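Local coordinates for malonyl-CoA-[acyl-carrier-protein] transacylase (Coxiella burnetii, PDB 3TQE) that probably catalyses the transfer of the malonyl group from coenzyme A to holo acyl carrier protein, a step that supplies fatty acid synthesis, at residues 264-269 with 290-295; 168-173 with 286-291. All coordinates share one frame; numbering follows the deposited sequence. Where two conformers were deposited one is given.

Contact 1: 264-269 with 290-295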
loop_
_atom_site.group_PDB
_atom_site.type_symbol
_atom_site.label_atom_id
_atom_site.label_comp_id
_atom_site.label_asym_id
_atom_site.label_seq_id
_atom_site.Cartn_x
_atom_site.Cartn_y
_atom_site.Cartn_z
ATOM N N THR A 264 4.083 2.937 -11.715
ATOM C CA THR A 264 2.827 2.176 -11.767
ATOM C C THR A 264 1.696 3.050 -12.281
ATOM O O THR A 264 0.946 2.638 -13.174
ATOM C CB THR A 264 2.473 1.617 -10.398
ATOM O OG1 THR A 264 3.487 0.687 -10.026
ATOM C CG2 THR A 264 1.125 0.939 -10.415
ATOM N N ILE A 265 1.572 4.248 -11.743
ATOM C CA ILE A 265 0.499 5.139 -12.160
ATOM C C ILE A 265 0.716 5.549 -13.608
ATOM O O ILE A 265 -0.233 5.586 -14.387
ATOM C CB ILE A 265 0.387 6.344 -11.238
ATOM C CG1 ILE A 265 0.040 5.901 -9.814
ATOM C CG2 ILE A 265 -0.588 7.364 -11.769
ATOM C CD1 ILE A 265 -1.194 5.044 -9.667
ATOM N N LYS A 266 1.954 5.821 -13.977
ATOM C CA LYS A 266 2.236 6.186 -15.357
ATOM C C LYS A 266 1.902 5.033 -16.315
ATOM O O LYS A 266 1.358 5.263 -17.400
ATOM C CB LYS A 266 3.684 6.604 -15.496
ATOM C CG LYS A 266 3.895 7.994 -14.899
ATOM C CD LYS A 266 5.301 8.459 -15.015
ATOM C CE LYS A 266 5.409 9.906 -14.563
ATOM N NZ LYS A 266 6.690 10.494 -15.013
ATOM N N TYR A 267 2.172 3.801 -15.903
ATOM C CA TYR A 267 1.871 2.612 -16.702
ATOM C C TYR A 267 0.381 2.532 -16.915
ATOM O O TYR A 267 -0.085 2.298 -18.029
ATOM C CB TYR A 267 2.368 1.351 -16.007
ATOM C CG TYR A 267 2.153 0.040 -16.712
ATOM C CD1 TYR A 267 3.233 -0.632 -17.288
ATOM C CD2 TYR A 267 0.922 -0.567 -16.753
ATOM C CE1 TYR A 267 3.077 -1.850 -17.922
ATOM C CE2 TYR A 267 0.750 -1.799 -17.429
ATOM C CZ TYR A 267 1.829 -2.421 -18.004
ATOM O OH TYR A 267 1.716 -3.645 -18.631
ATOM N N ILE A 268 -0.382 2.752 -15.857
ATOM C CA ILE A 268 -1.834 2.620 -15.924
ATOM C C ILE A 268 -2.397 3.713 -16.845
ATOM O O ILE A 268 -3.236 3.454 -17.706
ATOM C CB ILE A 268 -2.449 2.670 -14.524
ATOM C CG1 ILE A 268 -2.064 1.395 -13.775
ATOM C CG2 ILE A 268 -3.950 2.860 -14.582
ATOM C CD1 ILE A 268 -2.338 1.409 -12.270
ATOM N N GLU A 269 -1.887 4.919 -16.714
ATOM C CA GLU A 269 -2.341 6.027 -17.536
ATOM C C GLU A 269 -1.963 5.843 -18.982
ATOM O O GLU A 269 -2.760 6.182 -19.857
ATOM C CB GLU A 269 -1.814 7.322 -16.990
ATOM C CG GLU A 269 -2.470 7.667 -15.700
ATOM C CD GLU A 269 -2.472 9.126 -15.428
ATOM O OE1 GLU A 269 -1.390 9.731 -15.554
ATOM O OE2 GLU A 269 -3.546 9.653 -15.078
ATOM N N LYS A 290 -2.944 12.523 -8.040
ATOM C CA LYS A 290 -3.260 13.860 -8.548
ATOM C C LYS A 290 -1.994 14.656 -8.825
ATOM O O LYS A 290 -1.980 15.492 -9.746
ATOM C CB LYS A 290 -4.196 14.598 -7.576
ATOM C CG LYS A 290 -4.942 15.776 -8.176
ATOM C CD LYS A 290 -5.816 15.337 -9.366
ATOM C CE LYS A 290 -7.294 15.335 -9.059
ATOM N NZ LYS A 290 -8.081 15.602 -10.312
ATOM N N ARG A 291 -0.949 14.435 -8.038
ATOM C CA ARG A 291 0.327 15.096 -8.267
ATOM C C ARG A 291 1.028 14.544 -9.495
ATOM O O ARG A 291 1.628 15.305 -10.260
ATOM C CB ARG A 291 1.208 15.028 -7.025
ATOM C CG ARG A 291 0.657 15.855 -5.888
ATOM C CD ARG A 291 1.675 16.068 -4.787
ATOM N NE ARG A 291 1.289 17.174 -3.918
ATOM C CZ ARG A 291 0.914 17.038 -2.654
ATOM N NH1 ARG A 291 0.884 15.839 -2.094
ATOM N NH2 ARG A 291 0.581 18.108 -1.938
ATOM N N ILE A 292 0.918 13.230 -9.719
ATOM C CA ILE A 292 1.479 12.580 -10.889
ATOM C C ILE A 292 0.775 13.076 -12.147
ATOM O O ILE A 292 1.433 13.374 -13.167
ATOM C CB ILE A 292 1.383 11.040 -10.767
ATOM C CG1 ILE A 292 2.283 10.568 -9.635
ATOM C CG2 ILE A 292 1.830 10.334 -12.058
ATOM C CD1 ILE A 292 1.959 9.158 -9.128
ATOM N N ASP A 293 -0.548 13.189 -12.069
ATOM C CA ASP A 293 -1.351 13.684 -13.198
ATOM C C ASP A 293 -2.559 14.460 -12.721
ATOM O O ASP A 293 -3.536 13.883 -12.262
ATOM C CB ASP A 293 -1.809 12.531 -14.075
ATOM C CG ASP A 293 -2.731 12.993 -15.222
ATOM O OD1 ASP A 293 -2.813 14.213 -15.487
ATOM O OD2 ASP A 293 -3.411 12.135 -15.824
ATOM N N ARG A 294 -2.523 15.781 -12.878
ATOM C CA ARG A 294 -3.598 16.627 -12.377
ATOM C C ARG A 294 -4.925 16.370 -13.100
ATOM O O ARG A 294 -5.988 16.719 -12.589
ATOM C CB ARG A 294 -3.205 18.109 -12.492
ATOM C CG ARG A 294 -4.074 19.069 -11.685
ATOM C CD ARG A 294 -4.026 18.804 -10.178
ATOM N NE ARG A 294 -2.659 18.776 -9.638
ATOM C CZ ARG A 294 -2.359 18.692 -8.339
ATOM N NH1 ARG A 294 -3.317 18.628 -7.417
ATOM N NH2 ARG A 294 -1.086 18.684 -7.956
ATOM N N GLN A 295 -4.869 15.749 -14.273
ATOM C CA GLN A 295 -6.074 15.438 -15.025
ATOM C C GLN A 295 -6.699 14.091 -14.653
ATOM O O GLN A 295 -7.792 13.755 -15.106
ATOM C CB GLN A 295 -5.781 15.482 -16.530
ATOM C CG GLN A 295 -5.262 16.847 -17.014
ATOM C CD GLN A 295 -6.130 18.010 -16.552
ATOM O OE1 GLN A 295 -5.622 19.031 -16.065
ATOM N NE2 GLN A 295 -7.446 17.863 -16.692
#

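Contact 2: 168-173 with 286-291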
loop_
_atom_site.group_PDB
_atom_site.type_symbol
_atom_site.label_atom_id
_atom_site.label_comp_id
_atom_site.label_asym_id
_atom_site.label_seq_id
_atom_site.Cartn_x
_atom_site.Cartn_y
_atom_site.Cartn_z
ATOM N N THR A 168 6.099 12.530 -8.552
ATOM C CA THR A 168 7.233 12.880 -9.362
ATOM C C THR A 168 8.340 13.619 -8.517
ATOM O O THR A 168 9.551 13.361 -8.633
ATOM C CB THR A 168 6.686 13.598 -10.616
ATOM O OG1 THR A 168 5.234 13.534 -10.605
ATOM C CG2 THR A 168 7.183 12.861 -11.870
ATOM N N ASP A 169 7.902 14.438 -7.593
ATOM C CA ASP A 169 8.852 15.122 -6.732
ATOM C C ASP A 169 8.636 14.747 -5.278
ATOM O O ASP A 169 8.906 15.547 -4.395
ATOM C CB ASP A 169 8.768 16.632 -6.951
ATOM C CG ASP A 169 7.522 17.273 -6.334
ATOM O OD1 ASP A 169 6.498 16.585 -6.122
ATOM O OD2 ASP A 169 7.575 18.500 -6.069
ATOM N N GLN A 170 8.158 13.529 -5.012
ATOM C CA GLN A 170 7.940 13.080 -3.649
ATOM C C GLN A 170 8.493 11.671 -3.521
ATOM O O GLN A 170 7.987 10.733 -4.150
ATOM C CB GLN A 170 6.458 13.109 -3.308
ATOM C CG GLN A 170 6.115 12.667 -1.914
ATOM C CD GLN A 170 4.627 12.825 -1.604
ATOM O OE1 GLN A 170 3.966 13.746 -2.084
ATOM N NE2 GLN A 170 4.101 11.926 -0.791
ATOM N N THR A 171 9.529 11.519 -2.720
ATOM C CA THR A 171 10.180 10.237 -2.575
ATOM C C THR A 171 10.392 10.029 -1.099
ATOM O O THR A 171 10.786 10.950 -0.410
ATOM C CB THR A 171 11.556 10.214 -3.318
ATOM O OG1 THR A 171 11.373 10.402 -4.736
ATOM C CG2 THR A 171 12.325 8.911 -3.090
ATOM N N VAL A 172 10.184 8.817 -0.630
ATOM C CA VAL A 172 10.547 8.421 0.734
ATOM C C VAL A 172 11.808 7.597 0.658
ATOM O O VAL A 172 11.945 6.735 -0.197
ATOM C CB VAL A 172 9.437 7.607 1.402
ATOM C CG1 VAL A 172 9.834 7.185 2.793
ATOM C CG2 VAL A 172 8.135 8.405 1.422
ATOM N N ILE A 173 12.764 7.942 1.516
ATOM C CA ILE A 173 13.984 7.182 1.671
ATOM C C ILE A 173 13.938 6.368 2.952
ATOM O O ILE A 173 13.171 6.649 3.855
ATOM C CB ILE A 173 15.231 8.093 1.635
ATOM C CG1 ILE A 173 15.268 9.070 2.817
ATOM C CG2 ILE A 173 15.274 8.819 0.283
ATOM C CD1 ILE A 173 16.630 9.831 2.983
ATOM N N ALA A 286 -4.891 9.168 -3.537
ATOM C CA ALA A 286 -5.435 10.222 -4.390
ATOM C C ALA A 286 -4.489 11.380 -4.425
ATOM O O ALA A 286 -4.283 11.976 -5.479
ATOM C CB ALA A 286 -6.784 10.670 -3.902
ATOM N N GLY A 287 -3.930 11.719 -3.269
ATOM C CA GLY A 287 -2.976 12.826 -3.211
ATOM C C GLY A 287 -1.801 12.598 -4.138
ATOM O O GLY A 287 -1.386 13.507 -4.861
ATOM N N LEU A 288 -1.241 11.394 -4.121
ATOM C CA LEU A 288 -0.114 11.079 -4.968
ATOM C C LEU A 288 -0.494 11.090 -6.424
ATOM O O LEU A 288 0.243 11.611 -7.255
ATOM C CB LEU A 288 0.467 9.717 -4.614
ATOM C CG LEU A 288 0.986 9.557 -3.205
ATOM C CD1 LEU A 288 1.530 8.134 -3.039
ATOM C CD2 LEU A 288 2.041 10.615 -2.905
ATOM N N ILE A 289 -1.609 10.455 -6.753
ATOM C CA ILE A 289 -1.981 10.296 -8.145
ATOM C C ILE A 289 -2.284 11.646 -8.778
ATOM O O ILE A 289 -1.885 11.898 -9.904
ATOM C CB ILE A 289 -3.156 9.327 -8.269
ATOM C CG1 ILE A 289 -2.705 7.934 -7.837
ATOM C CG2 ILE A 289 -3.706 9.294 -9.706
ATOM C CD1 ILE A 289 -3.841 6.942 -7.619
ATOM N N LYS A 290 -2.944 12.523 -8.040
ATOM C CA LYS A 290 -3.260 13.860 -8.548
ATOM C C LYS A 290 -1.994 14.656 -8.825
ATOM O O LYS A 290 -1.980 15.492 -9.746
ATOM C CB LYS A 290 -4.196 14.598 -7.576
ATOM C CG LYS A 290 -4.942 15.776 -8.176
ATOM C CD LYS A 290 -5.816 15.337 -9.366
ATOM C CE LYS A 290 -7.294 15.335 -9.059
ATOM N NZ LYS A 290 -8.081 15.602 -10.312
ATOM N N ARG A 291 -0.949 14.435 -8.038
ATOM C CA ARG A 291 0.327 15.096 -8.267
ATOM C C ARG A 291 1.028 14.544 -9.495
ATOM O O ARG A 291 1.628 15.305 -10.260
ATOM C CB ARG A 291 1.208 15.028 -7.025
ATOM C CG ARG A 291 0.657 15.855 -5.888
ATOM C CD ARG A 291 1.675 16.068 -4.787
ATOM N NE ARG A 291 1.289 17.174 -3.918
ATOM C CZ ARG A 291 0.914 17.038 -2.654
ATOM N NH1 ARG A 291 0.884 15.839 -2.094
ATOM N NH2 ARG A 291 0.581 18.108 -1.938
#

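Contact 1: 264-269 with 290-295
Ile265 and Ile292 mark the nearest backbone approach, with their CA atoms 7.6 Å apart, where helix 261-270 passes the C-terminal end of helix 284-292. The two isoleucine side chains meet at about a right angle. CG2 of Ile265 lies 3.8 Å from CG2 of Ile292. The tip of Ile292, its CD1, reaches CG1 of Ile265 at the same distance of 3.8 Å. Ile265 thus offers its branch point, while its own end, CD1, leads away from Ile292 toward Ile289, one turn earlier on the same helix. The aliphatic part of Lys266 borders this patch, with its CG 4.2 Å from Ile292 CG2.

Asp293 is the first residue to leave helical geometry. Its CG stands anti to the backbone N (chi1 176°), which brings the carboxylate to that of Glu269. The planes of the two acids are 63° apart. OE2 of Glu269 is 2.6 Å from OD2 of Asp293. The other oxygen, Asp293 OD1, accepts from Gln295 N at 2.8 Å and closes an Asx turn. That donor comes from above the carboxylate plane. Lys290 NZ hydrogen-bonds to the carbonyl oxygens of Arg294 and Ser296 and ties the same turn to the helix. The turn leads into strand 297-300 of the parallel sheet. Two acid oxygens this close suggest that one group holds a proton, so an acid here is probably harder to ionise than usual.

Contact 2: 168-173 with 286-291
The Gln170 amide and the Arg291 guanidinium are turned 60° against each other and do not stack. The contact joins the two parts of the acyltransferase fold. Segment 168-173 includes the turn of a beta hairpin, strands 160-167 and 170-174, in the ferredoxin-like subdomain. Helix 284-292 belongs to the larger alpha/beta part and connects two neighbouring parallel strands, 275-278 and 297-300.

A methyl group, CD2 of Leu288, meets the amide at its nitrogen. In this conformer of Gln170 it is 3.2 Å from NE2, a short approach that is doubtful because Gln170 was modelled in two positions. Gln170 OE1 meets the guanidinium obliquely, 3.7 Å from NH1 of Arg291. Arg291 also has two conformers, so this approach is doubtful too and is not counted as a hydrogen bond. Gln170 spans the gap because its CG is anti to the backbone N (chi1 -180°) and the chain stays extended. The Leu288 side chain crosses that of Gln170 at about a right angle, and also touches Trp261 and Asn166. It is about 10 Å from the side chain of Ser96, the predicted active-site serine. The Arg291 chain is extended from CG to NE and exposed to solvent. At the hairpin turn, Thr168 OG1 stops 4.0 Å from the carbonyl O of Arg291.

In the fold
Both contacts use helix 284-292, on different sides. Contact 1 sets it against helix 261-270 within the large alpha/beta part. Contact 2 sets it against the hairpin of the smaller subdomain. Contact 1 is a surface contact, with apolar packing beside a pair of acids. Contact 2 is partly buried and lies closer to the chain's centre; a leucine methyl meets an amide there, and its charged group stays at the margin. The two patches touch. Ile265 CD1 packs on Ile289 CG1 at 3.7 Å, and Lys266 NZ comes within 4.0 Å of Thr168 CG2. Helix 261-270 therefore also borders the seam between the subdomains.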